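Local coordinates for protein ochratoxinase (Aspergillus niger, PDB 4C65) that hydrolyses the amide bond of the mycotoxin ochratoxin A, releasing L-phenylalanine, as a zinc-dependent carboxypeptidase of the amidohydrolase superfamily, at residues G64-G73 and G108-G119. Numbering follows the deposited sequence.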
ATOM      1  N   GLY A  64     -14.454   0.941 -48.430  1.00 13.36           N
ATOM      2  CA  GLY A  64     -13.508   1.629 -47.543  1.00 13.28           C
ATOM      3  C   GLY A  64     -12.399   0.676 -47.081  1.00 12.95           C
ATOM      4  O   GLY A  64     -12.642  -0.514 -46.883  1.00 13.14           O
ATOM      5  N   LEU A  65     -11.191   1.208 -46.936  1.00 12.96           N
ATOM      6  CA  LEU A  65     -10.021   0.393 -46.649  1.00 13.24           C
ATOM      7  C   LEU A  65      -9.884   0.088 -45.162  1.00 13.05           C
ATOM      8  O   LEU A  65     -10.240   0.904 -44.317  1.00 12.75           O
ATOM      9  CB  LEU A  65      -8.773   1.102 -47.141  1.00 13.63           C
ATOM     10  CG  LEU A  65      -8.630   1.234 -48.650  1.00 14.24           C
ATOM     11  CD1 LEU A  65      -7.648   2.341 -48.981  1.00 14.58           C
ATOM     12  CD2 LEU A  65      -8.177  -0.110 -49.227  1.00 14.96           C
ATOM     13  N   TRP A  66      -9.360  -1.102 -44.871  1.00 13.65           N
ATOM     14  CA  TRP A  66      -9.022  -1.527 -43.513  1.00 13.66           C
ATOM     15  C   TRP A  66      -7.507  -1.549 -43.350  1.00 13.90           C
ATOM     16  O   TRP A  66      -6.779  -1.850 -44.290  1.00 14.90           O
ATOM     17  CB  TRP A  66      -9.478  -2.937 -43.241  1.00 14.18           C
ATOM     18  CG  TRP A  66     -10.909  -3.104 -42.905  1.00 14.07           C
ATOM     19  CD1 TRP A  66     -11.966  -2.836 -43.699  1.00 14.08           C
ATOM     20  CD2 TRP A  66     -11.440  -3.695 -41.714  1.00 14.15           C
ATOM     21  NE1 TRP A  66     -13.138  -3.161 -43.052  1.00 14.07           N
ATOM     22  CE2 TRP A  66     -12.834  -3.692 -41.830  1.00 14.19           C
ATOM     23  CE3 TRP A  66     -10.866  -4.203 -40.548  1.00 14.67           C
ATOM     24  CZ2 TRP A  66     -13.665  -4.153 -40.822  1.00 14.52           C
ATOM     25  CZ3 TRP A  66     -11.698  -4.689 -39.558  1.00 14.93           C
ATOM     26  CH2 TRP A  66     -13.084  -4.670 -39.712  1.00 14.92           C
ATOM     27  N   ASP A  67      -7.032  -1.184 -42.163  1.00 13.60           N
ATOM     28  CA  ASP A  67      -5.720  -1.603 -41.742  1.00 13.83           C
ATOM     29  C   ASP A  67      -5.876  -2.410 -40.477  1.00 14.12           C
ATOM     30  O   ASP A  67      -6.483  -1.935 -39.504  1.00 14.15           O
ATOM     31  CB  ASP A  67      -4.779  -0.439 -41.537  1.00 13.53           C
ATOM     32  CG  ASP A  67      -3.324  -0.897 -41.502  1.00 14.12           C
ATOM     33  OD1 ASP A  67      -2.895  -1.440 -40.440  1.00 14.07           O
ATOM     34  OD2 ASP A  67      -2.645  -0.726 -42.533  1.00 14.45           O
ATOM     35  N   CYS A  68      -5.329  -3.621 -40.496  1.00 14.88           N
ATOM     36  CA  CYS A  68      -5.533  -4.567 -39.423  1.00 15.51           C
ATOM     37  C   CYS A  68      -4.424  -4.599 -38.388  1.00 16.16           C
ATOM     38  O   CYS A  68      -4.415  -5.470 -37.517  1.00 17.11           O
ATOM     39  CB  CYS A  68      -5.725  -5.947 -40.014  1.00 16.31           C
ATOM     40  SG  CYS A  68      -7.164  -6.035 -41.104  1.00 16.25           S
ATOM     41  N   HIS A  69      -3.480  -3.675 -38.481  1.00 16.05           N
ATOM     42  CA  HIS A  69      -2.436  -3.585 -37.484  1.00 16.73           C
ATOM     43  C   HIS A  69      -2.031  -2.142 -37.168  1.00 16.25           C
ATOM     44  O   HIS A  69      -1.004  -1.673 -37.618  1.00 16.46           O
ATOM     45  CB  HIS A  69      -1.201  -4.387 -37.896  1.00 18.01           C
ATOM     46  CG  HIS A  69      -0.311  -4.716 -36.737  1.00 19.14           C
ATOM     47  ND1 HIS A  69       0.134  -5.990 -36.487  1.00 20.58           N
ATOM     48  CD2 HIS A  69       0.147  -3.956 -35.714  1.00 18.95           C
ATOM     49  CE1 HIS A  69       0.864  -5.994 -35.384  1.00 21.11           C
ATOM     50  NE2 HIS A  69       0.880  -4.776 -34.893  1.00 20.02           N
ATOM     51  N   MET A  70      -2.849  -1.468 -36.375  1.00 15.79           N
ATOM     52  CA  MET A  70      -2.580  -0.103 -35.957  1.00 15.64           C
ATOM     53  C   MET A  70      -2.281  -0.097 -34.470  1.00 16.31           C
ATOM     54  O   MET A  70      -2.588  -1.043 -33.776  1.00 16.48           O
ATOM     55  CB  MET A  70      -3.785   0.780 -36.253  1.00 14.72           C
ATOM     56  CG  MET A  70      -4.218   0.814 -37.726  1.00 14.59           C
ATOM     57  SD  MET A  70      -2.897   1.298 -38.841  1.00 15.30           S
ATOM     58  CE  MET A  70      -2.748   3.023 -38.360  1.00 15.19           C
ATOM     59  N   HIS A  71      -1.626   0.945 -33.990  1.00 17.09           N
ATOM     60  CA  HIS A  71      -1.452   1.111 -32.564  1.00 18.33           C
ATOM     61  C   HIS A  71      -1.781   2.540 -32.160  1.00 17.92           C
ATOM     62  O   HIS A  71      -1.195   3.486 -32.653  1.00 17.81           O
ATOM     63  CB  HIS A  71      -0.068   0.661 -32.076  1.00 20.32           C
ATOM     64  CG  HIS A  71       1.083   1.286 -32.806  1.00 22.36           C
ATOM     65  ND1 HIS A  71       1.927   0.558 -33.622  1.00 24.56           N
ATOM     66  CD2 HIS A  71       1.562   2.556 -32.815  1.00 23.14           C
ATOM     67  CE1 HIS A  71       2.864   1.355 -34.114  1.00 24.94           C
ATOM     68  NE2 HIS A  71       2.656   2.574 -33.651  1.00 24.14           N
ATOM     69  N   PHE A  72      -2.760   2.671 -31.274  1.00 17.62           N
ATOM     70  CA  PHE A  72      -3.278   3.939 -30.876  1.00 17.80           C
ATOM     71  C   PHE A  72      -2.473   4.453 -29.704  1.00 18.67           C
ATOM     72  O   PHE A  72      -2.931   4.476 -28.565  1.00 18.83           O
ATOM     73  CB  PHE A  72      -4.764   3.811 -30.516  1.00 17.81           C
ATOM     74  CG  PHE A  72      -5.691   3.933 -31.704  1.00 17.32           C
ATOM     75  CD1 PHE A  72      -5.605   3.050 -32.765  1.00 16.93           C
ATOM     76  CD2 PHE A  72      -6.674   4.906 -31.730  1.00 17.22           C
ATOM     77  CE1 PHE A  72      -6.464   3.158 -33.851  1.00 16.73           C
ATOM     78  CE2 PHE A  72      -7.528   5.013 -32.802  1.00 16.88           C
ATOM     79  CZ  PHE A  72      -7.433   4.125 -33.864  1.00 16.59           C
ATOM     80  N   GLY A  73      -1.259   4.884 -30.002  1.00 19.85           N
ATOM     81  CA  GLY A  73      -0.302   5.295 -28.975  1.00 21.05           C
ATOM     82  C   GLY A  73      -0.333   6.766 -28.653  1.00 21.81           C
ATOM     83  O   GLY A  73      -0.440   7.143 -27.486  1.00 22.54           O
ATOM     84  N   GLY A 108      -9.319   7.415 -46.966  1.00 16.70           N
ATOM     85  CA  GLY A 108     -10.202   6.305 -47.321  1.00 16.16           C
ATOM     86  C   GLY A 108     -10.134   5.079 -46.416  1.00 15.43           C
ATOM     87  O   GLY A 108     -10.640   4.017 -46.756  1.00 15.18           O
ATOM     88  N   TYR A 109      -9.523   5.215 -45.260  1.00 14.81           N
ATOM     89  CA  TYR A 109      -9.506   4.139 -44.288  1.00 14.76           C
ATOM     90  C   TYR A 109     -10.698   4.270 -43.338  1.00 14.36           C
ATOM     91  O   TYR A 109     -10.703   5.172 -42.498  1.00 14.31           O
ATOM     92  CB  TYR A 109      -8.148   4.118 -43.543  1.00 14.85           C
ATOM     93  CG  TYR A 109      -7.065   3.467 -44.401  1.00 15.08           C
ATOM     94  CD1 TYR A 109      -6.456   4.175 -45.449  1.00 15.08           C
ATOM     95  CD2 TYR A 109      -6.704   2.131 -44.195  1.00 14.93           C
ATOM     96  CE1 TYR A 109      -5.515   3.572 -46.252  1.00 15.33           C
ATOM     97  CE2 TYR A 109      -5.747   1.527 -44.986  1.00 15.21           C
ATOM     98  CZ  TYR A 109      -5.176   2.248 -46.034  1.00 15.59           C
ATOM     99  OH  TYR A 109      -4.211   1.641 -46.821  1.00 16.58           O
ATOM    100  N   THR A 110     -11.689   3.393 -43.506  1.00 13.88           N
ATOM    101  CA  THR A 110     -12.906   3.457 -42.732  1.00 14.01           C
ATOM    102  C   THR A 110     -12.958   2.458 -41.564  1.00 13.74           C
ATOM    103  O   THR A 110     -13.882   2.486 -40.755  1.00 13.86           O
ATOM    104  CB  THR A 110     -14.133   3.303 -43.633  1.00 14.35           C
ATOM    105  OG1 THR A 110     -14.085   2.061 -44.325  1.00 14.52           O
ATOM    106  CG2 THR A 110     -14.180   4.422 -44.654  1.00 14.72           C
ATOM    107  N   SER A 111     -11.972   1.570 -41.494  1.00 13.43           N
ATOM    108  CA  SER A 111     -11.821   0.674 -40.356  1.00 13.33           C
ATOM    109  C   SER A 111     -10.351   0.476 -40.014  1.00 13.29           C
ATOM    110  O   SER A 111      -9.515   0.339 -40.900  1.00 13.44           O
ATOM    111  CB  SER A 111     -12.493  -0.696 -40.613  1.00 13.33           C
ATOM    112  OG  SER A 111     -13.923  -0.604 -40.601  1.00 13.33           O
ATOM    113  N   TYR A 112     -10.081   0.444 -38.718  1.00 13.22           N
ATOM    114  CA  TYR A 112      -8.783   0.185 -38.162  1.00 13.09           C
ATOM    115  C   TYR A 112      -8.908  -0.888 -37.061  1.00 13.10           C
ATOM    116  O   TYR A 112      -9.810  -0.844 -36.256  1.00 12.36           O
ATOM    117  CB  TYR A 112      -8.269   1.443 -37.479  1.00 12.94           C
ATOM    118  CG  TYR A 112      -7.432   2.427 -38.283  1.00 13.00           C
ATOM    119  CD1 TYR A 112      -6.968   2.145 -39.561  1.00 12.92           C
ATOM    120  CD2 TYR A 112      -7.035   3.631 -37.691  1.00 12.88           C
ATOM    121  CE1 TYR A 112      -6.167   3.063 -40.232  1.00 13.03           C
ATOM    122  CE2 TYR A 112      -6.232   4.526 -38.346  1.00 12.95           C
ATOM    123  CZ  TYR A 112      -5.816   4.256 -39.621  1.00 12.97           C
ATOM    124  OH  TYR A 112      -5.004   5.164 -40.239  1.00 13.11           O
ATOM    125  N   ARG A 113      -7.984  -1.851 -37.056  1.00 13.78           N
ATOM    126  CA  ARG A 113      -7.794  -2.725 -35.909  1.00 13.88           C
ATOM    127  C   ARG A 113      -6.585  -2.257 -35.114  1.00 14.22           C
ATOM    128  O   ARG A 113      -5.438  -2.391 -35.564  1.00 14.22           O
ATOM    129  CB  ARG A 113      -7.650  -4.192 -36.331  1.00 14.20           C
ATOM    130  CG  ARG A 113      -7.772  -5.165 -35.156  1.00 14.16           C
ATOM    131  CD  ARG A 113      -7.638  -6.612 -35.585  1.00 14.51           C
ATOM    132  NE  ARG A 113      -6.328  -6.889 -36.173  1.00 14.70           N
ATOM    133  CZ  ARG A 113      -5.791  -8.096 -36.323  1.00 15.33           C
ATOM    134  NH1 ARG A 113      -6.424  -9.192 -35.913  1.00 15.84           N
ATOM    135  NH2 ARG A 113      -4.593  -8.218 -36.877  1.00 15.60           N
ATOM    136  N   ASP A 114      -6.873  -1.665 -33.954  1.00 14.76           N
ATOM    137  CA  ASP A 114      -5.886  -1.210 -32.993  1.00 15.39           C
ATOM    138  C   ASP A 114      -5.430  -2.414 -32.168  1.00 16.21           C
ATOM    139  O   ASP A 114      -6.260  -3.099 -31.572  1.00 16.16           O
ATOM    140  CB  ASP A 114      -6.529  -0.167 -32.075  1.00 15.29           C
ATOM    141  CG  ASP A 114      -5.671   0.206 -30.913  1.00 14.86           C
ATOM    142  OD1 ASP A 114      -4.435   0.269 -31.055  1.00 15.30           O
ATOM    143  OD2 ASP A 114      -6.237   0.514 -29.858  1.00 15.03           O
ATOM    144  N   LEU A 115      -4.123  -2.641 -32.100  1.00 16.74           N
ATOM    145  CA  LEU A 115      -3.583  -3.807 -31.396  1.00 17.14           C
ATOM    146  C   LEU A 115      -2.726  -3.470 -30.176  1.00 17.35           C
ATOM    147  O   LEU A 115      -2.202  -4.362 -29.497  1.00 18.70           O
ATOM    148  CB  LEU A 115      -2.797  -4.658 -32.380  1.00 17.41           C
ATOM    149  CG  LEU A 115      -3.640  -5.327 -33.458  1.00 17.77           C
ATOM    150  CD1 LEU A 115      -2.730  -6.136 -34.372  1.00 18.14           C
ATOM    151  CD2 LEU A 115      -4.708  -6.229 -32.836  1.00 17.71           C
ATOM    152  N   ALA A 116      -2.608  -2.192 -29.845  1.00 16.87           N
ATOM    153  CA  ALA A 116      -2.073  -1.798 -28.550  1.00 16.68           C
ATOM    154  C   ALA A 116      -2.315  -0.315 -28.373  1.00 16.71           C
ATOM    155  O   ALA A 116      -1.803   0.494 -29.144  1.00 18.00           O
ATOM    156  CB  ALA A 116      -0.585  -2.088 -28.474  1.00 16.78           C
ATOM    157  N   GLY A 117      -3.078   0.076 -27.379  1.00 16.34           N
ATOM    158  CA  GLY A 117      -3.231   1.498 -27.119  1.00 16.37           C
ATOM    159  C   GLY A 117      -4.611   1.914 -26.664  1.00 16.24           C
ATOM    160  O   GLY A 117      -5.331   1.144 -26.020  1.00 17.53           O
ATOM    161  N   TYR A 118      -4.996   3.124 -27.037  1.00 15.31           N
ATOM    162  CA  TYR A 118      -6.172   3.764 -26.480  1.00 15.01           C
ATOM    163  C   TYR A 118      -7.338   3.789 -27.459  1.00 14.94           C
ATOM    164  O   TYR A 118      -8.165   4.699 -27.420  1.00 15.92           O
ATOM    165  CB  TYR A 118      -5.787   5.195 -26.081  1.00 14.84           C
ATOM    166  CG  TYR A 118      -4.715   5.288 -25.037  1.00 14.78           C
ATOM    167  CD1 TYR A 118      -4.920   4.762 -23.770  1.00 14.75           C
ATOM    168  CD2 TYR A 118      -3.485   5.860 -25.317  1.00 14.55           C
ATOM    169  CE1 TYR A 118      -3.930   4.812 -22.807  1.00 14.81           C
ATOM    170  CE2 TYR A 118      -2.504   5.957 -24.354  1.00 14.52           C
ATOM    171  CZ  TYR A 118      -2.728   5.442 -23.094  1.00 14.84           C
ATOM    172  OH  TYR A 118      -1.751   5.512 -22.120  1.00 15.17           O
ATOM    173  N   GLY A 119      -7.389   2.820 -28.357  1.00 14.62           N
ATOM    174  CA  GLY A 119      -8.445   2.757 -29.357  1.00 14.80           C
ATOM    175  C   GLY A 119      -9.826   2.743 -28.767  1.00 14.80           C
ATOM    176  O   GLY A 119     -10.747   3.338 -29.302  1.00 14.57           O
TER
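Arg113 meets the backbone of Cys68 side-on: NE (2.7 Å) and NH2 (2.8 Å) both donate to the single oxygen Cys68 O, which lies in the guanidinium plane. CG stands anti to the backbone N (chi1 -167°), and a bend at chi3 (62°) turns the guanidinium back to this carbonyl, at the corner where the chain leaves strand 65-67. Two parallel neighbours of the twisted TIM barrel, 65-67 and 109-114, run side by side here, joined through helix 90-106 in a beta-alpha-beta crossover, with bulges after Leu65 and between Asp67 and Met70. On one face of the sheet Ser111 CB sits over the Trp66 indole, 3.3 Å from the centroid of its five-membered ring. The other face carries two aromatic contacts: Leu65 lays CB and CD1 across the Tyr109 ring, and Met70, folded at chi2 and chi3, spreads CG, SD and CE over one side of Tyr112, with CE 3.5 Å from Tyr112 CZ. Phe72 CZ approaches the edge of that same tyrosine, while Phe72 CD1 rests 3.4 Å from Asp114 CG, ring and carboxylate planes 47° apart. Asp114 OD1 accepts Phe72 N (2.9 Å) and, from the opposite face of the carboxylate, Ala116 N, the latter closing an Asx turn; OD2 bonds Ser138. Leu115 CD1 lies over the centre of the His69 imidazole, 3.6 Å from His69 ND1, whose hydrogen bond goes to Glu264. Glu264 also forms a salt bridge with Arg113, and the pair probably orients the imidazole. The buried polar network is therefore consistent with second-shell residues of the adjoining strand holding residues 68-72 in place, and with them His69 and His71, ligands of one zinc.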